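Local atomic coordinates of putative transcriptional regulator (PDB entry 3K4H), a protein that probably regulates transcription as a LacI-family DNA-binding protein, and holds a glucose-containing glycan in the cleft of its periplasmic-binding-protein-like sensor region. Residues F27-F38 and I247-K256; T8-P16 and R68-R79. One frame throughout, in Å; residues are numbered along the deposited sequence.

Interaction 1 packs two helices together, and interaction 2 pairs two strands of the parallel sheet beneath them; their centres lie about 13 Å apart. The two contacts meet directly through apolar side chains. Ile35 CG1 rests 3.8 Å from Ile74 CD1, Val31 CG1 lies 3.6 Å from Leu76 CD1, and nearer the sugar Phe28 CD2 packs 3.4 Å from Met15 CE. Both also reach the chain B glucose: residues 27-38 and 247-256 bring Phe27 and Leu250 as apolar walls, whereas 68-79 brings the carbonyl of Leu76 as a polar one. Asp112, Asn113, Asn115 and Ile98 supply further hydrogen bonds to the glycan.

Interaction 1 of 2, residues F27-F38 and I247-K256; sequences FFPEVIRGISSF and IYQLGYEAAK. With GLC (alpha-D-glucopyranose), chain C; GLC (alpha-D-glucopyranose), chain B.
Gly34 and Gly251 meet where helices 27-38 and 247-256 cross, the axes of these segments 6.4 Å apart at -41°. With no side chain at either position the backbones themselves touch, through weak CA-H...O contacts such as Gly251 CA to Val31 O, 3.5 Å. Beside this point Tyr248 is a knob among Glu30, Arg33, Gly34 and Ser37. Its CG stands anti to the backbone N (chi1 171°), which lays one ring face over Gly34 CA and carries OH to within 2.7 Å of Ser37 OG in a hydrogen bond that either hydroxyl could donate. The Arg33 guanidinium leans one face over Tyr248 CD1, tilted rather than stacked; a salt bridge from its NH1 to Glu30 OE2, 2.6 Å, steadies it.

Farther along, Phe38 turns its edge to the face of Tyr252 in a T-shaped pair, planes at 78°, and takes Lys256 CB over one of its own faces. The NZ of that lysine goes on to a salt bridge with Asp260 of the second subunit. At the sugar end, the Phe27 ring is sandwiched between Ile247 CG2, 4.0 Å from its centroid, and C4 of the chain C glucose.

Below, Val31 and Ala254 rest on strand 95-98, while Ile35 and Ala255 rest on strand 72-75, so both helices lie against the same parallel sheet.

Interaction 2 of 2, residues T8-P16 and R68-R79; sequences TKTLGLVMP and RQIGGIILLYSR. With GLC (alpha-D-glucopyranose), chain B.
Thr8 reaches Gln69 at the outer end of the pairing, where its OG1 gives OE1 a weak hydrogen bond. Backbone bonding begins at Thr10, whose O accepts from Gly71 N at 3.2 Å, ahead of the regular strand pairing that follows from Gly12. Leu11 directs its CD2 toward the backbone of Gly72, which has no side chain to hinder it.

Gly12 is held through both of its backbone polar groups: its N donates to Gly72 O, and its O receives Ile74 N at 2.7 Å. Lacking a side chain, it leaves its side of the sheet to Ile70 and Ile73. Leu13 turns to the other face, where it lies alongside Ile74 with Leu13 CD2 4.0 Å from Ile74 CD1, while its backbone bonds to Tyr47 of strand 45-48. Val14 donates to Ile74 O and accepts from Leu76 N; its branched side chain spreads between Ile73, met by CG2, and Leu75, whose CD2 is 3.6 Å from Val14 CB. All three are buried, as suits apolar side chains in the core, and Val14 and Ile73 also touch helix 54-66.

Met15, a selenomethionine here, bends at chi2 and chi3 so that CE folds back onto Leu76 CD2, 3.7 Å away. Pro16 closes the segment. Its CA sits over the centre of the Tyr77 ring, 3.9 Å from the centroid, a CH-pi contact; Tyr77 CG lies between backbone N and carbonyl carbon (chi1 73°), which turns the ring beneath the proline. Arg79 NH2 adds a weak hydrogen bond to Pro16 O.

Just past the strand, Leu76 O accepts from O2 of the chain B glucose at 2.8 Å. Neighbouring parallel strands, with the ligand at their C-terminal ends, are characteristic of the Rossmann-like lobes of LacI-type sensor domains; here strand 10-14 lies between 45-48 and 72-75, and helix 54-66 connects those two in a beta-alpha-beta crossover.

Interaction 1 of 2, residues F27-F38 and I247-K256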
loop_
_atom_site.group_PDB
_atom_site.type_symbol
_atom_site.label_atom_id
_atom_site.label_comp_id
_atom_site.label_asym_id
_atom_site.label_seq_id
_atom_site.Cartn_x
_atom_site.Cartn_y
_atom_site.Cartn_z
ATOM N N PHE A 27 14.519 11.100 -12.359
ATOM C CA PHE A 27 14.031 9.874 -11.736
ATOM C C PHE A 27 14.916 8.641 -12.052
ATOM O O PHE A 27 15.215 7.804 -11.154
ATOM C CB PHE A 27 12.584 9.565 -12.106
ATOM C CG PHE A 27 12.074 8.291 -11.490
ATOM C CD1 PHE A 27 11.520 8.292 -10.218
ATOM C CD2 PHE A 27 12.197 7.082 -12.158
ATOM C CE1 PHE A 27 11.082 7.102 -9.615
ATOM C CE2 PHE A 27 11.766 5.883 -11.554
ATOM C CZ PHE A 27 11.205 5.906 -10.280
ATOM N N PHE A 28 15.320 8.521 -13.312
ATOM C CA PHE A 28 15.962 7.306 -13.780
ATOM C C PHE A 28 17.393 7.022 -13.326
ATOM O O PHE A 28 17.666 5.897 -12.894
ATOM C CB PHE A 28 15.733 7.115 -15.264
ATOM C CG PHE A 28 14.290 6.980 -15.590
ATOM C CD1 PHE A 28 13.556 8.075 -16.057
ATOM C CD2 PHE A 28 13.619 5.779 -15.346
ATOM C CE1 PHE A 28 12.177 7.956 -16.316
ATOM C CE2 PHE A 28 12.253 5.646 -15.614
ATOM C CZ PHE A 28 11.529 6.741 -16.088
ATOM N N PRO A 29 18.304 8.018 -13.379
ATOM C CA PRO A 29 19.651 7.699 -12.879
ATOM C C PRO A 29 19.601 7.334 -11.402
ATOM O O PRO A 29 20.444 6.559 -10.930
ATOM C CB PRO A 29 20.415 9.000 -13.074
ATOM C CG PRO A 29 19.704 9.644 -14.222
ATOM C CD PRO A 29 18.260 9.333 -14.047
ATOM N N GLU A 30 18.624 7.876 -10.670
ATOM C CA GLU A 30 18.520 7.565 -9.264
ATOM C C GLU A 30 17.961 6.147 -9.045
ATOM O O GLU A 30 18.438 5.432 -8.159
ATOM C CB GLU A 30 17.673 8.613 -8.563
ATOM C CG GLU A 30 17.654 8.528 -7.076
ATOM C CD GLU A 30 18.985 8.879 -6.437
ATOM O OE1 GLU A 30 19.994 9.135 -7.154
ATOM O OE2 GLU A 30 19.013 8.890 -5.189
ATOM N N VAL A 31 16.986 5.724 -9.869
ATOM C CA VAL A 31 16.418 4.390 -9.680
ATOM C C VAL A 31 17.466 3.375 -10.035
ATOM O O VAL A 31 17.635 2.387 -9.318
ATOM C CB VAL A 31 15.076 4.166 -10.421
ATOM C CG1 VAL A 31 15.201 3.166 -11.502
ATOM C CG2 VAL A 31 14.021 3.683 -9.443
ATOM N N ILE A 32 18.211 3.664 -11.107
ATOM C CA ILE A 32 19.258 2.784 -11.558
ATOM C C ILE A 32 20.351 2.737 -10.525
ATOM O O ILE A 32 20.933 1.694 -10.290
ATOM C CB ILE A 32 19.817 3.205 -12.910
ATOM C CG1 ILE A 32 18.754 2.949 -13.987
ATOM C CG2 ILE A 32 21.065 2.401 -13.219
ATOM C CD1 ILE A 32 19.043 3.537 -15.345
ATOM N N ARG A 33 20.605 3.862 -9.872
ATOM C CA ARG A 33 21.628 3.922 -8.855
ATOM C C ARG A 33 21.274 3.007 -7.675
ATOM O O ARG A 33 22.151 2.452 -7.022
ATOM C CB ARG A 33 21.771 5.360 -8.409
ATOM C CG ARG A 33 22.958 5.664 -7.530
ATOM C CD ARG A 33 22.726 7.010 -6.832
ATOM N NE ARG A 33 23.184 6.886 -5.458
ATOM C CZ ARG A 33 22.543 7.364 -4.397
ATOM N NH1 ARG A 33 21.392 8.027 -4.528
ATOM N NH2 ARG A 33 23.066 7.166 -3.200
ATOM N N GLY A 34 19.986 2.845 -7.400
ATOM C CA GLY A 34 19.552 1.946 -6.326
ATOM C C GLY A 34 19.648 0.514 -6.830
ATOM O O GLY A 34 20.044 -0.412 -6.095
ATOM N N ILE A 35 19.293 0.339 -8.101
ATOM C CA ILE A 35 19.262 -0.980 -8.699
ATOM C C ILE A 35 20.679 -1.559 -8.622
ATOM O O ILE A 35 20.888 -2.677 -8.121
ATOM C CB ILE A 35 18.706 -0.926 -10.142
ATOM C CG1 ILE A 35 17.177 -0.878 -10.097
ATOM C CG2 ILE A 35 19.125 -2.141 -10.910
ATOM C CD1 ILE A 35 16.514 -0.289 -11.320
ATOM N N SER A 36 21.635 -0.756 -9.081
ATOM C CA SER A 36 23.036 -1.112 -9.148
ATOM C C SER A 36 23.640 -1.390 -7.755
ATOM O O SER A 36 24.435 -2.337 -7.566
ATOM C CB SER A 36 23.786 0.034 -9.811
ATOM O OG SER A 36 25.170 -0.210 -9.781
ATOM N N SER A 37 23.271 -0.555 -6.783
ATOM C CA SER A 37 23.805 -0.705 -5.441
ATOM C C SER A 37 23.520 -2.120 -4.914
ATOM O O SER A 37 24.384 -2.732 -4.305
ATOM C CB SER A 37 23.264 0.393 -4.527
ATOM O OG SER A 37 23.633 0.177 -3.179
ATOM N N PHE A 38 22.331 -2.644 -5.202
ATOM C CA PHE A 38 22.013 -4.028 -4.864
ATOM C C PHE A 38 22.625 -5.070 -5.812
ATOM O O PHE A 38 23.202 -6.078 -5.372
ATOM C CB PHE A 38 20.503 -4.269 -4.745
ATOM C CG PHE A 38 20.177 -5.607 -4.172
ATOM C CD1 PHE A 38 20.150 -5.797 -2.801
ATOM C CD2 PHE A 38 19.973 -6.698 -4.998
ATOM C CE1 PHE A 38 19.885 -7.032 -2.254
ATOM C CE2 PHE A 38 19.710 -7.945 -4.459
ATOM C CZ PHE A 38 19.663 -8.106 -3.075
ATOM N N ILE A 247 13.260 7.379 -4.423
ATOM C CA ILE A 247 13.563 6.752 -5.680
ATOM C C ILE A 247 14.599 5.641 -5.528
ATOM O O ILE A 247 14.440 4.544 -6.093
ATOM C CB ILE A 247 14.059 7.793 -6.695
ATOM C CG1 ILE A 247 12.983 8.849 -6.969
ATOM C CG2 ILE A 247 14.449 7.124 -8.016
ATOM C CD1 ILE A 247 13.526 10.250 -7.125
ATOM N N TYR A 248 15.655 5.918 -4.775
ATOM C CA TYR A 248 16.757 4.993 -4.644
ATOM C C TYR A 248 16.241 3.674 -4.075
ATOM O O TYR A 248 16.582 2.593 -4.558
ATOM C CB TYR A 248 17.808 5.605 -3.715
ATOM C CG TYR A 248 18.936 4.690 -3.308
ATOM C CD1 TYR A 248 20.140 4.704 -4.003
ATOM C CD2 TYR A 248 18.806 3.807 -2.230
ATOM C CE1 TYR A 248 21.199 3.873 -3.631
ATOM C CE2 TYR A 248 19.847 2.968 -1.850
ATOM C CZ TYR A 248 21.043 3.020 -2.557
ATOM O OH TYR A 248 22.094 2.203 -2.231
ATOM N N GLN A 249 15.424 3.764 -3.030
ATOM C CA GLN A 249 14.973 2.571 -2.335
ATOM C C GLN A 249 13.998 1.798 -3.236
ATOM O O GLN A 249 13.990 0.560 -3.208
ATOM C CB GLN A 249 14.370 2.919 -0.975
ATOM C CG GLN A 249 14.742 1.932 0.125
ATOM C CD GLN A 249 16.269 1.837 0.444
ATOM O OE1 GLN A 249 16.949 2.852 0.684
ATOM N NE2 GLN A 249 16.787 0.600 0.493
ATOM N N LEU A 250 13.239 2.518 -4.072
ATOM C CA LEU A 250 12.404 1.877 -5.069
ATOM C C LEU A 250 13.287 0.975 -5.910
ATOM O O LEU A 250 12.925 -0.152 -6.173
ATOM C CB LEU A 250 11.695 2.898 -5.976
ATOM C CG LEU A 250 10.539 3.774 -5.468
ATOM C CD1 LEU A 250 10.097 4.703 -6.601
ATOM C CD2 LEU A 250 9.340 2.976 -4.934
ATOM N N GLY A 251 14.455 1.475 -6.311
ATOM C CA GLY A 251 15.357 0.756 -7.204
ATOM C C GLY A 251 15.986 -0.432 -6.519
ATOM O O GLY A 251 16.004 -1.539 -7.058
ATOM N N TYR A 252 16.463 -0.197 -5.303
ATOM C CA TYR A 252 17.236 -1.164 -4.567
ATOM C C TYR A 252 16.325 -2.330 -4.276
ATOM O O TYR A 252 16.634 -3.486 -4.583
ATOM C CB TYR A 252 17.668 -0.516 -3.275
ATOM C CG TYR A 252 18.598 -1.330 -2.421
ATOM C CD1 TYR A 252 19.973 -1.121 -2.483
ATOM C CD2 TYR A 252 18.114 -2.283 -1.524
ATOM C CE1 TYR A 252 20.851 -1.848 -1.681
ATOM C CE2 TYR A 252 18.989 -3.028 -0.734
ATOM C CZ TYR A 252 20.353 -2.791 -0.818
ATOM O OH TYR A 252 21.240 -3.475 -0.038
ATOM N N GLU A 253 15.175 -2.002 -3.701
ATOM C CA GLU A 253 14.177 -2.981 -3.396
ATOM C C GLU A 253 13.634 -3.706 -4.648
ATOM O O GLU A 253 13.398 -4.911 -4.598
ATOM C CB GLU A 253 13.071 -2.363 -2.536
ATOM C CG GLU A 253 12.668 -3.295 -1.377
ATOM C CD GLU A 253 13.744 -3.428 -0.312
ATOM O OE1 GLU A 253 14.393 -2.413 0.007
ATOM O OE2 GLU A 253 13.946 -4.541 0.218
ATOM N N ALA A 254 13.483 -3.015 -5.775
ATOM C CA ALA A 254 13.065 -3.733 -6.983
ATOM C C ALA A 254 14.061 -4.843 -7.334
ATOM O O ALA A 254 13.655 -5.994 -7.488
ATOM C CB ALA A 254 12.863 -2.831 -8.115
ATOM N N ALA A 255 15.358 -4.510 -7.377
ATOM C CA ALA A 255 16.420 -5.469 -7.723
ATOM C C ALA A 255 16.504 -6.632 -6.741
ATOM O O ALA A 255 16.706 -7.785 -7.137
ATOM C CB ALA A 255 17.749 -4.770 -7.824
ATOM N N LYS A 256 16.349 -6.327 -5.458
ATOM C CA LYS A 256 16.372 -7.348 -4.415
ATOM C C LYS A 256 15.206 -8.313 -4.598
ATOM O O LYS A 256 15.346 -9.506 -4.386
ATOM C CB LYS A 256 16.305 -6.684 -3.048
ATOM C CG LYS A 256 16.436 -7.595 -1.870
ATOM C CD LYS A 256 16.232 -6.822 -0.620
ATOM C CE LYS A 256 17.057 -7.440 0.440
ATOM N NZ LYS A 256 16.816 -6.716 1.691
HETATM C C1 GLC C . 8.710 10.202 -13.486
HETATM C C2 GLC C . 9.009 8.905 -14.220
HETATM C C3 GLC C . 8.013 7.844 -13.811
HETATM C C4 GLC C . 8.195 7.657 -12.315
HETATM C C5 GLC C . 7.740 8.932 -11.601
HETATM C C6 GLC C . 7.995 8.815 -10.087
HETATM O O1 GLC C . 7.595 10.813 -14.080
HETATM O O2 GLC C . 8.905 9.120 -15.607
HETATM O O3 GLC C . 8.238 6.661 -14.552
HETATM O O4 GLC C . 7.459 6.556 -11.829
HETATM O O5 GLC C . 8.436 10.060 -12.099
HETATM O O6 GLC C . 7.083 9.573 -9.324
HETATM C C1 GLC B . 8.179 5.428 -11.345
HETATM C C2 GLC B . 7.586 4.219 -12.039
HETATM C C3 GLC B . 6.126 4.151 -11.625
HETATM C C4 GLC B . 6.000 4.041 -10.094
HETATM C C5 GLC B . 6.772 5.148 -9.416
HETATM C C6 GLC B . 6.766 4.903 -7.926
HETATM O O2 GLC B . 7.691 4.402 -13.432
HETATM O O3 GLC B . 5.540 3.099 -12.359
HETATM O O4 GLC B . 4.700 4.292 -9.664
HETATM O O5 GLC B . 8.093 5.254 -9.936
HETATM O O6 GLC B . 5.945 5.897 -7.375
#

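Interaction 2 of 2, residues T8-P16 and R68-R79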
loop_
_atom_site.group_PDB
_atom_site.type_symbol
_atom_site.label_atom_id
_atom_site.label_comp_id
_atom_site.label_asym_id
_atom_site.label_seq_id
_atom_site.Cartn_x
_atom_site.Cartn_y
_atom_site.Cartn_z
ATOM N N THR A 8 24.162 -16.750 -16.515
ATOM C CA THR A 8 24.754 -15.425 -16.457
ATOM C C THR A 8 23.918 -14.503 -15.637
ATOM O O THR A 8 22.721 -14.489 -15.783
ATOM C CB THR A 8 24.908 -14.842 -17.799
ATOM O OG1 THR A 8 24.718 -15.877 -18.764
ATOM C CG2 THR A 8 26.294 -14.296 -17.916
ATOM N N LYS A 9 24.512 -13.748 -14.744
ATOM C CA LYS A 9 23.645 -12.903 -14.018
ATOM C C LYS A 9 23.795 -11.516 -14.486
ATOM O O LYS A 9 24.744 -10.851 -14.195
ATOM C CB LYS A 9 24.098 -12.935 -12.599
ATOM C CG LYS A 9 25.270 -13.773 -12.397
ATOM C CD LYS A 9 25.026 -14.659 -11.258
ATOM C CE LYS A 9 25.704 -14.127 -10.058
ATOM N NZ LYS A 9 25.281 -14.751 -8.809
ATOM N N THR A 10 22.767 -11.051 -15.138
ATOM C CA THR A 10 22.721 -9.719 -15.565
ATOM C C THR A 10 21.286 -9.486 -15.429
ATOM O O THR A 10 20.534 -10.378 -15.598
ATOM C CB THR A 10 23.156 -9.649 -16.969
ATOM O OG1 THR A 10 24.362 -10.377 -17.086
ATOM C CG2 THR A 10 23.453 -8.295 -17.326
ATOM N N LEU A 11 20.903 -8.262 -15.165
ATOM C CA LEU A 11 19.526 -7.918 -15.038
ATOM C C LEU A 11 19.250 -6.936 -16.092
ATOM O O LEU A 11 20.051 -6.133 -16.398
ATOM C CB LEU A 11 19.282 -7.281 -13.711
ATOM C CG LEU A 11 19.636 -8.288 -12.664
ATOM C CD1 LEU A 11 19.291 -7.800 -11.338
ATOM C CD2 LEU A 11 18.874 -9.484 -12.988
ATOM N N GLY A 12 18.090 -7.034 -16.666
ATOM C CA GLY A 12 17.689 -6.143 -17.713
ATOM C C GLY A 12 16.827 -5.033 -17.187
ATOM O O GLY A 12 16.009 -5.219 -16.273
ATOM N N LEU A 13 17.011 -3.862 -17.782
ATOM C CA LEU A 13 16.234 -2.719 -17.398
ATOM C C LEU A 13 15.444 -2.294 -18.599
ATOM O O LEU A 13 15.987 -2.238 -19.705
ATOM C CB LEU A 13 17.145 -1.594 -16.939
ATOM C CG LEU A 13 18.218 -1.913 -15.915
ATOM C CD1 LEU A 13 19.003 -0.651 -15.626
ATOM C CD2 LEU A 13 17.649 -2.518 -14.614
ATOM N N VAL A 14 14.168 -2.001 -18.390
ATOM C CA VAL A 14 13.343 -1.509 -19.466
ATOM C C VAL A 14 12.747 -0.166 -19.096
ATOM O O VAL A 14 12.110 -0.007 -18.049
ATOM C CB VAL A 14 12.252 -2.516 -19.859
ATOM C CG1 VAL A 14 11.419 -1.992 -20.998
ATOM C CG2 VAL A 14 12.872 -3.828 -20.254
HETATM N N MSE A 15 12.990 0.805 -19.972
HETATM C CA MSE A 15 12.409 2.117 -19.859
HETATM C C MSE A 15 11.029 2.264 -20.521
HETATM O O MSE A 15 10.604 1.404 -21.285
HETATM C CB MSE A 15 13.378 3.107 -20.442
HETATM C CG MSE A 15 14.024 3.932 -19.388
HETATM SE SE MSE A 15 15.848 3.425 -18.866
HETATM C CE MSE A 15 15.454 3.435 -16.964
ATOM N N PRO A 16 10.314 3.351 -20.227
ATOM C CA PRO A 16 9.088 3.632 -20.969
ATOM C C PRO A 16 9.369 4.192 -22.352
ATOM O O PRO A 16 8.460 4.263 -23.163
ATOM C CB PRO A 16 8.383 4.680 -20.134
ATOM C CG PRO A 16 9.158 4.826 -18.914
ATOM C CD PRO A 16 10.484 4.278 -19.096
ATOM N N ARG A 68 19.240 -15.792 -23.937
ATOM C CA ARG A 68 19.559 -16.644 -22.772
ATOM C C ARG A 68 20.697 -16.112 -21.886
ATOM O O ARG A 68 21.275 -16.867 -21.095
ATOM C CB ARG A 68 19.890 -18.088 -23.162
ATOM C CG ARG A 68 19.166 -18.659 -24.340
ATOM C CD ARG A 68 17.721 -18.919 -24.034
ATOM N NE ARG A 68 17.131 -19.722 -25.100
ATOM C CZ ARG A 68 16.165 -19.311 -25.918
ATOM N NH1 ARG A 68 15.706 -20.141 -26.852
ATOM N NH2 ARG A 68 15.647 -18.092 -25.788
ATOM N N GLN A 69 20.999 -14.820 -21.999
ATOM C CA GLN A 69 22.056 -14.209 -21.204
ATOM C C GLN A 69 21.489 -13.387 -20.058
ATOM O O GLN A 69 22.188 -13.162 -19.060
ATOM C CB GLN A 69 22.970 -13.329 -22.072
ATOM C CG GLN A 69 23.550 -13.992 -23.348
ATOM C CD GLN A 69 24.155 -15.358 -23.082
ATOM O OE1 GLN A 69 24.829 -15.573 -22.061
ATOM N NE2 GLN A 69 23.905 -16.298 -23.986
ATOM N N ILE A 70 20.237 -12.934 -20.183
ATOM C CA ILE A 70 19.609 -12.136 -19.114
ATOM C C ILE A 70 18.782 -13.042 -18.182
ATOM O O ILE A 70 17.926 -13.809 -18.633
ATOM C CB ILE A 70 18.746 -10.966 -19.678
ATOM C CG1 ILE A 70 19.530 -10.080 -20.668
ATOM C CG2 ILE A 70 18.180 -10.133 -18.574
ATOM C CD1 ILE A 70 21.061 -9.997 -20.432
ATOM N N GLY A 71 19.073 -12.967 -16.887
ATOM C CA GLY A 71 18.420 -13.781 -15.891
ATOM C C GLY A 71 17.085 -13.213 -15.452
ATOM O O GLY A 71 16.189 -13.966 -15.047
ATOM N N GLY A 72 16.926 -11.896 -15.525
ATOM C CA GLY A 72 15.707 -11.272 -15.020
ATOM C C GLY A 72 15.585 -9.871 -15.560
ATOM O O GLY A 72 16.563 -9.333 -16.088
ATOM N N ILE A 73 14.395 -9.269 -15.444
ATOM C CA ILE A 73 14.162 -7.941 -16.024
ATOM C C ILE A 73 13.414 -7.080 -15.037
ATOM O O ILE A 73 12.451 -7.553 -14.423
ATOM C CB ILE A 73 13.328 -8.044 -17.306
ATOM C CG1 ILE A 73 14.145 -8.674 -18.441
ATOM C CG2 ILE A 73 12.801 -6.705 -17.711
ATOM C CD1 ILE A 73 13.380 -8.867 -19.750
ATOM N N ILE A 74 13.851 -5.831 -14.859
ATOM C CA ILE A 74 13.102 -4.869 -14.050
ATOM C C ILE A 74 12.443 -3.926 -14.996
ATOM O O ILE A 74 13.107 -3.357 -15.831
ATOM C CB ILE A 74 14.023 -4.028 -13.174
ATOM C CG1 ILE A 74 14.911 -4.902 -12.319
ATOM C CG2 ILE A 74 13.230 -3.135 -12.250
ATOM C CD1 ILE A 74 15.829 -4.133 -11.399
ATOM N N LEU A 75 11.138 -3.748 -14.892
ATOM C CA LEU A 75 10.467 -2.716 -15.691
ATOM C C LEU A 75 10.420 -1.436 -14.868
ATOM O O LEU A 75 9.870 -1.429 -13.752
ATOM C CB LEU A 75 9.058 -3.167 -16.051
ATOM C CG LEU A 75 8.894 -4.073 -17.265
ATOM C CD1 LEU A 75 7.563 -4.736 -17.249
ATOM C CD2 LEU A 75 8.982 -3.230 -18.518
ATOM N N LEU A 76 11.014 -0.365 -15.385
ATOM C CA LEU A 76 11.126 0.882 -14.613
ATOM C C LEU A 76 9.876 1.734 -14.691
ATOM O O LEU A 76 9.875 2.910 -14.317
ATOM C CB LEU A 76 12.328 1.700 -15.049
ATOM C CG LEU A 76 13.676 1.244 -14.519
ATOM C CD1 LEU A 76 13.420 0.557 -13.231
ATOM C CD2 LEU A 76 14.358 0.279 -15.469
ATOM N N TYR A 77 8.811 1.133 -15.184
ATOM C CA TYR A 77 7.595 1.857 -15.425
ATOM C C TYR A 77 6.413 0.876 -15.399
ATOM O O TYR A 77 6.628 -0.347 -15.394
ATOM C CB TYR A 77 7.677 2.554 -16.772
ATOM C CG TYR A 77 7.548 1.600 -17.916
ATOM C CD1 TYR A 77 8.630 0.835 -18.328
ATOM C CD2 TYR A 77 6.336 1.446 -18.572
ATOM C CE1 TYR A 77 8.515 -0.050 -19.380
ATOM C CE2 TYR A 77 6.202 0.563 -19.628
ATOM C CZ TYR A 77 7.298 -0.184 -20.029
ATOM O OH TYR A 77 7.177 -1.068 -21.066
ATOM N N SER A 78 5.189 1.421 -15.374
ATOM C CA SER A 78 3.988 0.624 -15.414
ATOM C C SER A 78 2.900 1.249 -16.249
ATOM O O SER A 78 2.219 2.191 -15.836
ATOM C CB SER A 78 3.465 0.344 -14.028
ATOM O OG SER A 78 2.202 -0.276 -14.137
ATOM N N ARG A 79 2.739 0.671 -17.432
ATOM C CA ARG A 79 1.812 1.144 -18.420
ATOM C C ARG A 79 0.739 0.109 -18.586
ATOM O O ARG A 79 0.994 -1.078 -18.470
ATOM C CB ARG A 79 2.528 1.323 -19.753
ATOM C CG ARG A 79 1.726 2.143 -20.738
ATOM C CD ARG A 79 2.375 2.188 -22.081
ATOM N NE ARG A 79 3.619 2.953 -22.061
ATOM C CZ ARG A 79 4.822 2.449 -22.342
ATOM N NH1 ARG A 79 4.973 1.162 -22.682
ATOM N NH2 ARG A 79 5.880 3.251 -22.286
HETATM C C1 GLC B . 8.179 5.428 -11.345
HETATM C C2 GLC B . 7.586 4.219 -12.039
HETATM C C3 GLC B . 6.126 4.151 -11.625
HETATM C C4 GLC B . 6.000 4.041 -10.094
HETATM C C5 GLC B . 6.772 5.148 -9.416
HETATM C C6 GLC B . 6.766 4.903 -7.926
HETATM O O2 GLC B . 7.691 4.402 -13.432
HETATM O O3 GLC B . 5.540 3.099 -12.359
HETATM O O4 GLC B . 4.700 4.292 -9.664
HETATM O O5 GLC B . 8.093 5.254 -9.936
HETATM O O6 GLC B . 5.945 5.897 -7.375
#